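PDB 6QGL: VP5 from Halorubrum pleomorphic virus 6, which probably serves as the viral envelope protein that fuses the virion membrane with that of its haloarchaeal host cell. Local coordinates for residues S122-V127 and T182-R187; A12-V17 and L441-A446; I384-V389 and T422-A427. All blocks are in the same frame, centred on the assembly; numbering follows the deposited sequence.

Contact 1 (S122-V127 and T182-R187)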
ATOM      1  N   SER A 122      11.949   4.367  -2.957  1.00 48.70           N
ATOM      2  CA  SER A 122      10.649   5.049  -2.940  1.00 48.60           C
ATOM      3  C   SER A 122      10.696   6.373  -2.171  1.00 52.00           C
ATOM      4  O   SER A 122       9.989   7.310  -2.552  1.00 52.13           O
ATOM      5  CB  SER A 122       9.537   4.133  -2.432  1.00 52.96           C
ATOM      6  OG  SER A 122       9.503   4.043  -1.019  1.00 63.54           O
ATOM      7  N   TRP A 123      11.547   6.464  -1.119  1.00 47.55           N
ATOM      8  CA  TRP A 123      11.750   7.701  -0.356  1.00 46.97           C
ATOM      9  C   TRP A 123      12.436   8.707  -1.275  1.00 51.73           C
ATOM     10  O   TRP A 123      11.970   9.837  -1.397  1.00 51.34           O
ATOM     11  CB  TRP A 123      12.603   7.462   0.909  1.00 45.34           C
ATOM     12  CG  TRP A 123      13.182   8.721   1.494  1.00 46.17           C
ATOM     13  CD1 TRP A 123      14.446   9.206   1.309  1.00 49.32           C
ATOM     14  CD2 TRP A 123      12.490   9.695   2.285  1.00 45.97           C
ATOM     15  NE1 TRP A 123      14.589  10.412   1.955  1.00 48.77           N
ATOM     16  CE2 TRP A 123      13.413  10.724   2.584  1.00 50.03           C
ATOM     17  CE3 TRP A 123      11.186   9.783   2.803  1.00 47.28           C
ATOM     18  CZ2 TRP A 123      13.069  11.837   3.358  1.00 49.53           C
ATOM     19  CZ3 TRP A 123      10.850  10.881   3.576  1.00 48.93           C
ATOM     20  CH2 TRP A 123      11.780  11.898   3.836  1.00 49.76           C
ATOM     21  N   ASN A 124      13.527   8.272  -1.942  1.00 48.97           N
ATOM     22  CA  ASN A 124      14.307   9.073  -2.882  1.00 49.36           C
ATOM     23  C   ASN A 124      13.440   9.669  -3.972  1.00 54.39           C
ATOM     24  O   ASN A 124      13.591  10.853  -4.268  1.00 54.68           O
ATOM     25  CB  ASN A 124      15.445   8.249  -3.482  1.00 49.91           C
ATOM     26  CG  ASN A 124      16.604   8.024  -2.530  1.00 63.23           C
ATOM     27  OD1 ASN A 124      16.643   8.521  -1.393  1.00 52.93           O
ATOM     28  ND2 ASN A 124      17.589   7.274  -2.985  1.00 55.07           N
ATOM     29  N   GLU A 125      12.499   8.877  -4.530  1.00 51.34           N
ATOM     30  CA  GLU A 125      11.578   9.353  -5.562  1.00 51.74           C
ATOM     31  C   GLU A 125      10.607  10.413  -5.019  1.00 55.15           C
ATOM     32  O   GLU A 125      10.366  11.408  -5.703  1.00 55.11           O
ATOM     33  CB  GLU A 125      10.826   8.185  -6.224  1.00 53.71           C
ATOM     34  CG  GLU A 125      10.117   8.554  -7.521  1.00 65.62           C
ATOM     35  CD  GLU A 125      10.943   9.271  -8.575  1.00 85.86           C
ATOM     36  OE1 GLU A 125      12.046   8.780  -8.911  1.00 83.16           O
ATOM     37  OE2 GLU A 125      10.482  10.328  -9.065  1.00 76.94           O
ATOM     38  N   THR A 126      10.080  10.211  -3.789  1.00 50.85           N
ATOM     39  CA  THR A 126       9.154  11.144  -3.128  1.00 50.22           C
ATOM     40  C   THR A 126       9.832  12.514  -2.987  1.00 54.30           C
ATOM     41  O   THR A 126       9.268  13.547  -3.352  1.00 54.23           O
ATOM     42  CB  THR A 126       8.738  10.586  -1.740  1.00 54.87           C
ATOM     43  OG1 THR A 126       8.218   9.262  -1.882  1.00 53.28           O
ATOM     44  CG2 THR A 126       7.724  11.473  -1.025  1.00 52.72           C
ATOM     45  N   VAL A 127      11.064  12.482  -2.485  1.00 50.86           N
ATOM     46  CA  VAL A 127      11.939  13.608  -2.193  1.00 50.77           C
ATOM     47  C   VAL A 127      12.444  14.284  -3.492  1.00 54.33           C
ATOM     48  O   VAL A 127      12.523  15.513  -3.526  1.00 54.06           O
ATOM     49  CB  VAL A 127      13.038  13.087  -1.234  1.00 54.88           C
ATOM     50  CG1 VAL A 127      14.078  14.137  -0.904  1.00 55.24           C
ATOM     51  CG2 VAL A 127      12.398  12.587   0.046  1.00 54.55           C
ATOM     52  N   THR A 182      23.021   5.224  -2.233  1.00 57.79           N
ATOM     53  CA  THR A 182      22.863   6.651  -1.990  1.00 57.45           C
ATOM     54  C   THR A 182      21.425   6.957  -1.578  1.00 60.19           C
ATOM     55  O   THR A 182      20.513   6.938  -2.413  1.00 59.92           O
ATOM     56  CB  THR A 182      23.372   7.492  -3.176  1.00 65.98           C
ATOM     57  OG1 THR A 182      24.744   7.191  -3.420  1.00 67.48           O
ATOM     58  CG2 THR A 182      23.229   8.984  -2.934  1.00 64.01           C
ATOM     59  N   LEU A 183      21.232   7.220  -0.279  1.00 55.51           N
ATOM     60  CA  LEU A 183      19.957   7.626   0.302  1.00 53.88           C
ATOM     61  C   LEU A 183      19.958   9.153   0.286  1.00 57.97           C
ATOM     62  O   LEU A 183      20.974   9.771   0.618  1.00 58.59           O
ATOM     63  CB  LEU A 183      19.819   7.088   1.742  1.00 53.19           C
ATOM     64  CG  LEU A 183      18.636   7.585   2.594  1.00 56.74           C
ATOM     65  CD1 LEU A 183      17.323   6.950   2.160  1.00 56.07           C
ATOM     66  CD2 LEU A 183      18.878   7.318   4.059  1.00 58.58           C
ATOM     67  N   LEU A 184      18.846   9.761  -0.138  1.00 53.79           N
ATOM     68  CA  LEU A 184      18.767  11.216  -0.185  1.00 53.54           C
ATOM     69  C   LEU A 184      18.233  11.757   1.126  1.00 57.03           C
ATOM     70  O   LEU A 184      17.146  11.375   1.558  1.00 56.38           O
ATOM     71  CB  LEU A 184      17.930  11.715  -1.380  1.00 53.28           C
ATOM     72  CG  LEU A 184      18.409  11.333  -2.789  1.00 58.38           C
ATOM     73  CD1 LEU A 184      17.393  11.731  -3.828  1.00 58.34           C
ATOM     74  CD2 LEU A 184      19.763  11.951  -3.119  1.00 61.47           C
ATOM     75  N   THR A 185      19.026  12.601   1.788  1.00 53.53           N
ATOM     76  CA  THR A 185      18.631  13.255   3.024  1.00 52.93           C
ATOM     77  C   THR A 185      18.005  14.576   2.622  1.00 56.37           C
ATOM     78  O   THR A 185      18.643  15.391   1.947  1.00 56.59           O
ATOM     79  CB  THR A 185      19.811  13.374   3.993  1.00 59.34           C
ATOM     80  OG1 THR A 185      20.178  12.059   4.392  1.00 57.83           O
ATOM     81  CG2 THR A 185      19.474  14.196   5.234  1.00 57.56           C
ATOM     82  N   PHE A 186      16.739  14.762   2.998  1.00 52.14           N
ATOM     83  CA  PHE A 186      16.004  15.969   2.669  1.00 51.82           C
ATOM     84  C   PHE A 186      16.281  17.092   3.658  1.00 56.52           C
ATOM     85  O   PHE A 186      15.909  16.989   4.826  1.00 56.84           O
ATOM     86  CB  PHE A 186      14.494  15.682   2.566  1.00 52.79           C
ATOM     87  CG  PHE A 186      13.689  16.915   2.245  1.00 54.26           C
ATOM     88  CD1 PHE A 186      13.593  17.383   0.939  1.00 57.00           C
ATOM     89  CD2 PHE A 186      13.058  17.634   3.251  1.00 56.74           C
ATOM     90  CE1 PHE A 186      12.877  18.545   0.647  1.00 57.98           C
ATOM     91  CE2 PHE A 186      12.357  18.800   2.959  1.00 59.71           C
ATOM     92  CZ  PHE A 186      12.264  19.245   1.659  1.00 57.39           C
ATOM     93  N   ARG A 187      16.893  18.181   3.173  1.00 53.01           N
ATOM     94  CA  ARG A 187      17.149  19.392   3.950  1.00 53.40           C
ATOM     95  C   ARG A 187      16.282  20.510   3.369  1.00 56.17           C
ATOM     96  O   ARG A 187      16.166  20.616   2.149  1.00 54.65           O
ATOM     97  CB  ARG A 187      18.646  19.772   3.934  1.00 54.07           C
ATOM     98  CG  ARG A 187      18.976  21.058   4.701  1.00 61.90           C
ATOM     99  CD  ARG A 187      20.464  21.229   4.924  1.00 70.75           C
ATOM    100  NE  ARG A 187      20.780  22.500   5.580  1.00 78.40           N
ATOM    101  CZ  ARG A 187      20.799  22.698   6.896  1.00 92.86           C
ATOM    102  NH1 ARG A 187      21.100  23.890   7.390  1.00 79.89           N
ATOM    103  NH2 ARG A 187      20.505  21.705   7.727  1.00 81.18           N
TER

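Contact 2 (A12-V17 and L441-A446)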
ATOM      1  N   ALA A  12     -12.388   6.561  -2.708  1.00128.49           N
ATOM      2  CA  ALA A  12     -13.478   7.409  -2.195  1.00129.52           C
ATOM      3  C   ALA A  12     -14.676   6.567  -1.718  1.00134.81           C
ATOM      4  O   ALA A  12     -15.331   6.899  -0.722  1.00136.01           O
ATOM      5  CB  ALA A  12     -13.907   8.398  -3.266  1.00130.81           C
ATOM      6  N   ALA A  13     -14.915   5.428  -2.407  1.00130.80           N
ATOM      7  CA  ALA A  13     -15.983   4.487  -2.108  1.00132.63           C
ATOM      8  C   ALA A  13     -15.709   3.644  -0.880  1.00133.75           C
ATOM      9  O   ALA A  13     -16.646   3.206  -0.253  1.00136.43           O
ATOM     10  CB  ALA A  13     -16.232   3.579  -3.303  1.00134.77           C
ATOM     11  N   ILE A  14     -14.465   3.314  -0.578  1.00125.70           N
ATOM     12  CA  ILE A  14     -14.180   2.491   0.600  1.00124.20           C
ATOM     13  C   ILE A  14     -13.048   3.161   1.375  1.00123.48           C
ATOM     14  O   ILE A  14     -12.007   3.459   0.771  1.00120.83           O
ATOM     15  CB  ILE A  14     -13.876   0.996   0.268  1.00127.54           C
ATOM     16  CG1 ILE A  14     -14.902   0.400  -0.715  1.00130.78           C
ATOM     17  CG2 ILE A  14     -13.803   0.135   1.537  1.00129.28           C
ATOM     18  CD1 ILE A  14     -14.395  -0.764  -1.423  1.00138.62           C
ATOM     19  N   SER A  15     -13.226   3.404   2.689  1.00119.24           N
ATOM     20  CA  SER A  15     -12.211   4.027   3.552  1.00116.32           C
ATOM     21  C   SER A  15     -10.881   3.251   3.494  1.00115.24           C
ATOM     22  O   SER A  15      -9.823   3.816   3.772  1.00112.66           O
ATOM     23  CB  SER A  15     -12.734   4.125   4.981  1.00122.36           C
ATOM     24  OG  SER A  15     -13.884   4.956   5.037  1.00134.28           O
ATOM     25  N   ALA A  16     -10.958   1.967   3.073  1.00110.22           N
ATOM     26  CA  ALA A  16      -9.845   1.042   2.892  1.00107.31           C
ATOM     27  C   ALA A  16      -8.789   1.560   1.923  1.00105.83           C
ATOM     28  O   ALA A  16      -9.130   2.016   0.827  1.00105.84           O
ATOM     29  CB  ALA A  16     -10.357  -0.297   2.398  1.00109.81           C
ATOM     30  N   VAL A  17      -7.508   1.460   2.337  1.00 97.43           N
ATOM     31  CA  VAL A  17      -6.312   1.844   1.577  1.00 93.56           C
ATOM     32  C   VAL A  17      -6.201   0.876   0.392  1.00 95.09           C
ATOM     33  O   VAL A  17      -6.031  -0.323   0.595  1.00 94.93           O
ATOM     34  CB  VAL A  17      -5.033   1.833   2.472  1.00 95.13           C
ATOM     35  CG1 VAL A  17      -3.768   2.069   1.648  1.00 92.76           C
ATOM     36  CG2 VAL A  17      -5.132   2.857   3.599  1.00 94.88           C
ATOM     37  N   LEU A 441      -7.334  -4.314  -1.044  1.00 77.87           N
ATOM     38  CA  LEU A 441      -7.604  -3.170  -0.169  1.00 77.41           C
ATOM     39  C   LEU A 441      -7.324  -3.513   1.295  1.00 79.80           C
ATOM     40  O   LEU A 441      -7.551  -4.645   1.704  1.00 78.94           O
ATOM     41  CB  LEU A 441      -9.089  -2.731  -0.269  1.00 77.39           C
ATOM     42  CG  LEU A 441      -9.691  -2.311  -1.615  1.00 81.89           C
ATOM     43  CD1 LEU A 441     -11.186  -2.204  -1.513  1.00 82.11           C
ATOM     44  CD2 LEU A 441      -9.134  -0.999  -2.099  1.00 84.71           C
ATOM     45  N   GLN A 442      -6.904  -2.520   2.097  1.00 76.30           N
ATOM     46  CA  GLN A 442      -6.718  -2.684   3.540  1.00 76.47           C
ATOM     47  C   GLN A 442      -7.866  -1.934   4.202  1.00 81.19           C
ATOM     48  O   GLN A 442      -7.786  -0.713   4.354  1.00 81.27           O
ATOM     49  CB  GLN A 442      -5.355  -2.153   4.026  1.00 78.18           C
ATOM     50  CG  GLN A 442      -5.077  -2.461   5.497  1.00 88.32           C
ATOM     51  CD  GLN A 442      -3.787  -1.870   6.002  1.00104.36           C
ATOM     52  OE1 GLN A 442      -2.713  -2.061   5.426  1.00 99.04           O
ATOM     53  NE2 GLN A 442      -3.861  -1.165   7.118  1.00 96.56           N
ATOM     54  N   LEU A 443      -8.949  -2.660   4.550  1.00 78.06           N
ATOM     55  CA  LEU A 443     -10.164  -2.108   5.162  1.00 78.75           C
ATOM     56  C   LEU A 443      -9.860  -1.335   6.433  1.00 84.82           C
ATOM     57  O   LEU A 443      -9.280  -1.895   7.362  1.00 85.07           O
ATOM     58  CB  LEU A 443     -11.233  -3.193   5.400  1.00 78.74           C
ATOM     59  CG  LEU A 443     -11.525  -4.168   4.244  1.00 82.35           C
ATOM     60  CD1 LEU A 443     -12.432  -5.283   4.699  1.00 83.08           C
ATOM     61  CD2 LEU A 443     -12.140  -3.465   3.040  1.00 83.97           C
ATOM     62  N   LYS A 444     -10.178  -0.028   6.435  1.00 82.67           N
ATOM     63  CA  LYS A 444      -9.924   0.877   7.562  1.00 84.52           C
ATOM     64  C   LYS A 444     -11.210   1.297   8.271  1.00 90.58           C
ATOM     65  O   LYS A 444     -11.194   1.542   9.479  1.00 91.97           O
ATOM     66  CB  LYS A 444      -9.141   2.119   7.104  1.00 87.34           C
ATOM     67  CG  LYS A 444      -7.729   1.829   6.594  1.00101.19           C
ATOM     68  CD  LYS A 444      -6.699   1.747   7.717  1.00113.32           C
ATOM     69  CE  LYS A 444      -5.297   1.883   7.189  1.00125.30           C
ATOM     70  NZ  LYS A 444      -4.284   1.765   8.271  1.00136.61           N
ATOM     71  N   GLY A 445     -12.295   1.385   7.508  1.00 87.04           N
ATOM     72  CA  GLY A 445     -13.607   1.768   8.009  1.00 88.29           C
ATOM     73  C   GLY A 445     -14.519   0.584   8.241  1.00 93.06           C
ATOM     74  O   GLY A 445     -14.314  -0.486   7.656  1.00 91.06           O
ATOM     75  N   ALA A 446     -15.542   0.791   9.093  1.00 92.51           N
ATOM     76  CA  ALA A 446     -16.547  -0.196   9.482  1.00 93.43           C
ATOM     77  C   ALA A 446     -17.237  -0.867   8.295  1.00 97.24           C
ATOM     78  O   ALA A 446     -17.666  -0.195   7.352  1.00 95.82           O
ATOM     79  CB  ALA A 446     -17.577   0.438  10.404  1.00 96.26           C
TER

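Contact 3 (I384-V389 and T422-A427)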
ATOM      1  N   ILE A 384     -22.428   7.370 -11.650  1.00 74.52           N
ATOM      2  CA  ILE A 384     -23.723   7.462 -10.978  1.00 73.08           C
ATOM      3  C   ILE A 384     -24.794   7.252 -12.039  1.00 74.38           C
ATOM      4  O   ILE A 384     -24.896   8.043 -12.981  1.00 73.83           O
ATOM      5  CB  ILE A 384     -23.923   8.775 -10.160  1.00 76.70           C
ATOM      6  CG1 ILE A 384     -22.813   8.945  -9.098  1.00 78.12           C
ATOM      7  CG2 ILE A 384     -25.317   8.804  -9.499  1.00 76.99           C
ATOM      8  CD1 ILE A 384     -22.592  10.360  -8.620  1.00 85.54           C
ATOM      9  N   GLU A 385     -25.542   6.146 -11.910  1.00 69.22           N
ATOM     10  CA  GLU A 385     -26.628   5.773 -12.813  1.00 67.75           C
ATOM     11  C   GLU A 385     -27.915   6.371 -12.258  1.00 69.74           C
ATOM     12  O   GLU A 385     -28.454   5.879 -11.264  1.00 69.62           O
ATOM     13  CB  GLU A 385     -26.735   4.243 -12.966  1.00 69.20           C
ATOM     14  CG  GLU A 385     -25.548   3.601 -13.667  1.00 79.62           C
ATOM     15  CD  GLU A 385     -25.771   2.172 -14.120  1.00100.84           C
ATOM     16  OE1 GLU A 385     -25.644   1.912 -15.339  1.00 95.98           O
ATOM     17  OE2 GLU A 385     -26.071   1.310 -13.262  1.00 95.03           O
ATOM     18  N   VAL A 386     -28.364   7.475 -12.871  1.00 64.66           N
ATOM     19  CA  VAL A 386     -29.554   8.218 -12.455  1.00 63.57           C
ATOM     20  C   VAL A 386     -30.769   7.751 -13.255  1.00 65.56           C
ATOM     21  O   VAL A 386     -30.760   7.826 -14.483  1.00 64.62           O
ATOM     22  CB  VAL A 386     -29.339   9.756 -12.571  1.00 67.54           C
ATOM     23  CG1 VAL A 386     -30.545  10.529 -12.042  1.00 67.19           C
ATOM     24  CG2 VAL A 386     -28.064  10.195 -11.856  1.00 68.32           C
ATOM     25  N   THR A 387     -31.810   7.278 -12.549  1.00 61.41           N
ATOM     26  CA  THR A 387     -33.062   6.834 -13.155  1.00 60.51           C
ATOM     27  C   THR A 387     -34.135   7.869 -12.851  1.00 64.00           C
ATOM     28  O   THR A 387     -34.385   8.168 -11.682  1.00 64.12           O
ATOM     29  CB  THR A 387     -33.424   5.407 -12.706  1.00 67.47           C
ATOM     30  OG1 THR A 387     -32.409   4.509 -13.160  1.00 68.00           O
ATOM     31  CG2 THR A 387     -34.784   4.949 -13.235  1.00 64.40           C
ATOM     32  N   THR A 388     -34.756   8.425 -13.901  1.00 59.86           N
ATOM     33  CA  THR A 388     -35.803   9.438 -13.758  1.00 59.45           C
ATOM     34  C   THR A 388     -37.170   8.789 -13.539  1.00 63.98           C
ATOM     35  O   THR A 388     -37.315   7.575 -13.701  1.00 63.89           O
ATOM     36  CB  THR A 388     -35.796  10.442 -14.932  1.00 64.53           C
ATOM     37  OG1 THR A 388     -36.324   9.836 -16.112  1.00 62.74           O
ATOM     38  CG2 THR A 388     -34.422  11.048 -15.195  1.00 62.45           C
ATOM     39  N   VAL A 389     -38.172   9.611 -13.187  1.00 60.95           N
ATOM     40  CA  VAL A 389     -39.563   9.227 -12.934  1.00 61.07           C
ATOM     41  C   VAL A 389     -40.235   8.729 -14.251  1.00 64.33           C
ATOM     42  O   VAL A 389     -41.182   7.941 -14.195  1.00 64.28           O
ATOM     43  CB  VAL A 389     -40.317  10.382 -12.194  1.00 65.28           C
ATOM     44  CG1 VAL A 389     -41.830  10.204 -12.209  1.00 65.24           C
ATOM     45  CG2 VAL A 389     -39.833  10.510 -10.754  1.00 66.39           C
ATOM     46  N   THR A 422     -38.018  16.584 -15.371  1.00 50.12           N
ATOM     47  CA  THR A 422     -38.533  15.405 -14.664  1.00 49.72           C
ATOM     48  C   THR A 422     -37.996  15.384 -13.219  1.00 55.58           C
ATOM     49  O   THR A 422     -37.406  16.377 -12.774  1.00 55.81           O
ATOM     50  CB  THR A 422     -38.222  14.109 -15.479  1.00 54.12           C
ATOM     51  OG1 THR A 422     -38.911  12.991 -14.917  1.00 54.35           O
ATOM     52  CG2 THR A 422     -36.734  13.819 -15.588  1.00 52.35           C
ATOM     53  N   ASN A 423     -38.222  14.269 -12.490  1.00 53.19           N
ATOM     54  CA  ASN A 423     -37.752  14.075 -11.118  1.00 54.69           C
ATOM     55  C   ASN A 423     -36.994  12.761 -11.020  1.00 59.45           C
ATOM     56  O   ASN A 423     -37.332  11.818 -11.722  1.00 58.14           O
ATOM     57  CB  ASN A 423     -38.907  14.132 -10.108  1.00 55.82           C
ATOM     58  CG  ASN A 423     -39.624  15.459 -10.075  1.00 75.34           C
ATOM     59  OD1 ASN A 423     -39.434  16.276  -9.171  1.00 71.72           O
ATOM     60  ND2 ASN A 423     -40.466  15.705 -11.065  1.00 65.05           N
ATOM     61  N   VAL A 424     -35.933  12.719 -10.213  1.00 57.92           N
ATOM     62  CA  VAL A 424     -35.115  11.522 -10.002  1.00 58.30           C
ATOM     63  C   VAL A 424     -35.953  10.508  -9.207  1.00 64.15           C
ATOM     64  O   VAL A 424     -36.513  10.852  -8.164  1.00 64.65           O
ATOM     65  CB  VAL A 424     -33.760  11.854  -9.302  1.00 63.05           C
ATOM     66  CG1 VAL A 424     -32.944  10.593  -9.025  1.00 63.02           C
ATOM     67  CG2 VAL A 424     -32.939  12.844 -10.123  1.00 62.69           C
ATOM     68  N   ASP A 425     -36.072   9.281  -9.734  1.00 61.70           N
ATOM     69  CA  ASP A 425     -36.798   8.182  -9.095  1.00 62.93           C
ATOM     70  C   ASP A 425     -35.867   7.510  -8.080  1.00 69.32           C
ATOM     71  O   ASP A 425     -36.256   7.281  -6.932  1.00 70.18           O
ATOM     72  CB  ASP A 425     -37.271   7.165 -10.154  1.00 64.13           C
ATOM     73  CG  ASP A 425     -38.169   6.071  -9.607  1.00 75.06           C
ATOM     74  OD1 ASP A 425     -39.344   6.368  -9.297  1.00 75.91           O
ATOM     75  OD2 ASP A 425     -37.701   4.917  -9.502  1.00 81.79           O
ATOM     76  N   SER A 426     -34.631   7.212  -8.518  1.00 66.45           N
ATOM     77  CA  SER A 426     -33.565   6.582  -7.745  1.00 67.51           C
ATOM     78  C   SER A 426     -32.233   6.774  -8.466  1.00 72.38           C
ATOM     79  O   SER A 426     -32.214   7.094  -9.659  1.00 70.96           O
ATOM     80  CB  SER A 426     -33.842   5.090  -7.558  1.00 71.26           C
ATOM     81  OG  SER A 426     -34.062   4.432  -8.796  1.00 78.41           O
ATOM     82  N   ALA A 427     -31.121   6.584  -7.735  1.00 70.86           N
ATOM     83  CA  ALA A 427     -29.760   6.678  -8.260  1.00 70.94           C
ATOM     84  C   ALA A 427     -28.859   5.686  -7.546  1.00 76.85           C
ATOM     85  O   ALA A 427     -29.013   5.464  -6.342  1.00 77.48           O
ATOM     86  CB  ALA A 427     -29.217   8.090  -8.095  1.00 71.98           C
TER

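Contact 1 (S122-V127 and T182-R187)
Asn124 OD1 accepts the backbone N of Leu184 at 2.8 Å, as side chains of helix 97-140 bond the backbone edge of strand 180-189 in a four-stranded antiparallel sheet, the local axes at 42°. The donor sits 33° out of the Asn124 amide plane. From the same amide, ND2 reaches Thr182 O at 3.0 Å, so two bonds to one strand fix the rotation of the buried group. Setting CG anti to the carbonyl carbon (chi1 -75°) brings the side-chain end nearer the strand than its base. Trp123 NE1 adds a third bond, to Leu184 O at 2.8 Å, with the oxygen in the ring plane. Both backbone polar atoms of Leu184 are thus satisfied by helix side chains, on the edge where Phe186 pairs with Tyr204; the other edge pairs with strand 166-174. Apolar contacts surround these bonds: Leu183 CD1 meets Trp123 CD1 at 3.8 Å, and the Phe186 and Trp123 side chains cross at about a right angle, CB to CZ2 at 4.2 Å. Val127 serves both neighbours, its CG1 lying 3.8 Å from Phe186 CD1 while its CG2 rests over the centre of the Trp123 ring.

Contact 2 (A12-V17 and L441-A446)
The flat groups that meet here are peptide units of Val17 and Gln442, joined by a reciprocal pair of backbone bonds. Val17 N stands above the plane of the Gln442 carbonyl, 42° out of it, and bonds its oxygen, Gln442 O, at 3.0 Å. In return Gln442 N approaches Val17 O at 2.8 Å, tilted 25° from that carbonyl plane. The two N-H...O bonds define a single antiparallel hydrogen-bonded bridge between Val17 and Gln442, which attaches the irregular segment 12-17 to strand 438-443, one of the two outermost strands of a six-stranded sheet within this chain. Separately, the CA of Ala16 makes a CA-H...O contact with Gln442 O at 3.1 Å.

Side chains add to the join. Ala16 CB sits between alternate leucines, 3.8 Å from Leu441 CB and 3.7 Å from Leu443 CD2. Leu443 starts away from the segment, yet its CD2 branch returns to the alanine methyl. Next to them Ile14 crosses Leu441 at about a right angle, CD1 to CD1 at 3.5 Å, and Leu318, Phe322 and Phe349 of the sheet continue this apolar patch. Further along, Lys444 bends at chi2 (-84°) and then runs extended, which lays its CE alongside Val17 CG2 at 3.7 Å; its ammonium makes a weak, long ion pair with Asp67. Ser15 CB packs against the backbone N of Gly445.

Segment 12-17 belongs to a stretch predicted to form a transmembrane helix, but in this crystal form it is not helical. The chemistry, two backbone bonds beside a predominantly aliphatic interface, implies that Ile14, Ala16 and Val17 are buried against protein in this structure.

Contact 3 (I384-V389 and T422-A427)
Val386 pushes its CG1 methyl into the fork of Val424, 3.8 Å from CG2 and 3.9 Å from CG1, the two side chains crossing at about a right angle. A second bump is the Thr422 methyl: with OG1 anti to the backbone N (chi1 -170°), CG2 is turned onto Thr388 and rests 3.6 Å from both its CB and its CG2. Toward the exposed end, Val389 CG2 lies against the backbone and CB of Asn423. Ala427 CB sits loosely beside Ile384 CG2 and Val386 CG2, on the face where Ile372 and Val394 also pack on Val386.

The backbone explains why these pairs do not follow one register. Thr387 N bonds Ser426 O at 2.9 Å in the regular antiparallel manner. Thr387 O, however, faces two N-H groups: Asp425 N at 2.8 Å, in the carbonyl plane, and Ser426 N at 3.3 Å, a weak bond. Beyond them Val389 N bonds Asn423 O, one residue out of step, so Thr388 pairs with Val424. The Thr387 hydroxyl is bonded to Thr393 on the other neighbouring strand. Two residues, Asp425 and Ser426, opposite one, with Asp425 near helical backbone angles (-83°/-48°), are typical of a classic beta bulge in an antiparallel sheet.

How the contacts relate
The three contacts sit in separate parts of an elongated chain and do not touch. Contact 1 joins helix 97-140 to the four-stranded sheet, in the N-terminal half of the chain. Contact 3, about 50 Å away between centres and across the chain's centre, lies in a five-stranded sheet. Contact 2 is intermediate, with its centre about 29 Å from that of contact 1 and about 27 Å from that of contact 3. Along the sequence contact 1 closes before contact 3 opens, and contact 2 spans both, pairing residues 12-17 with 441-446. Strands 422-431 and 438-443 are consecutive, linking the sheets of contacts 3 and 2. Contact 2 brings the N-terminal segment against the C-terminal half.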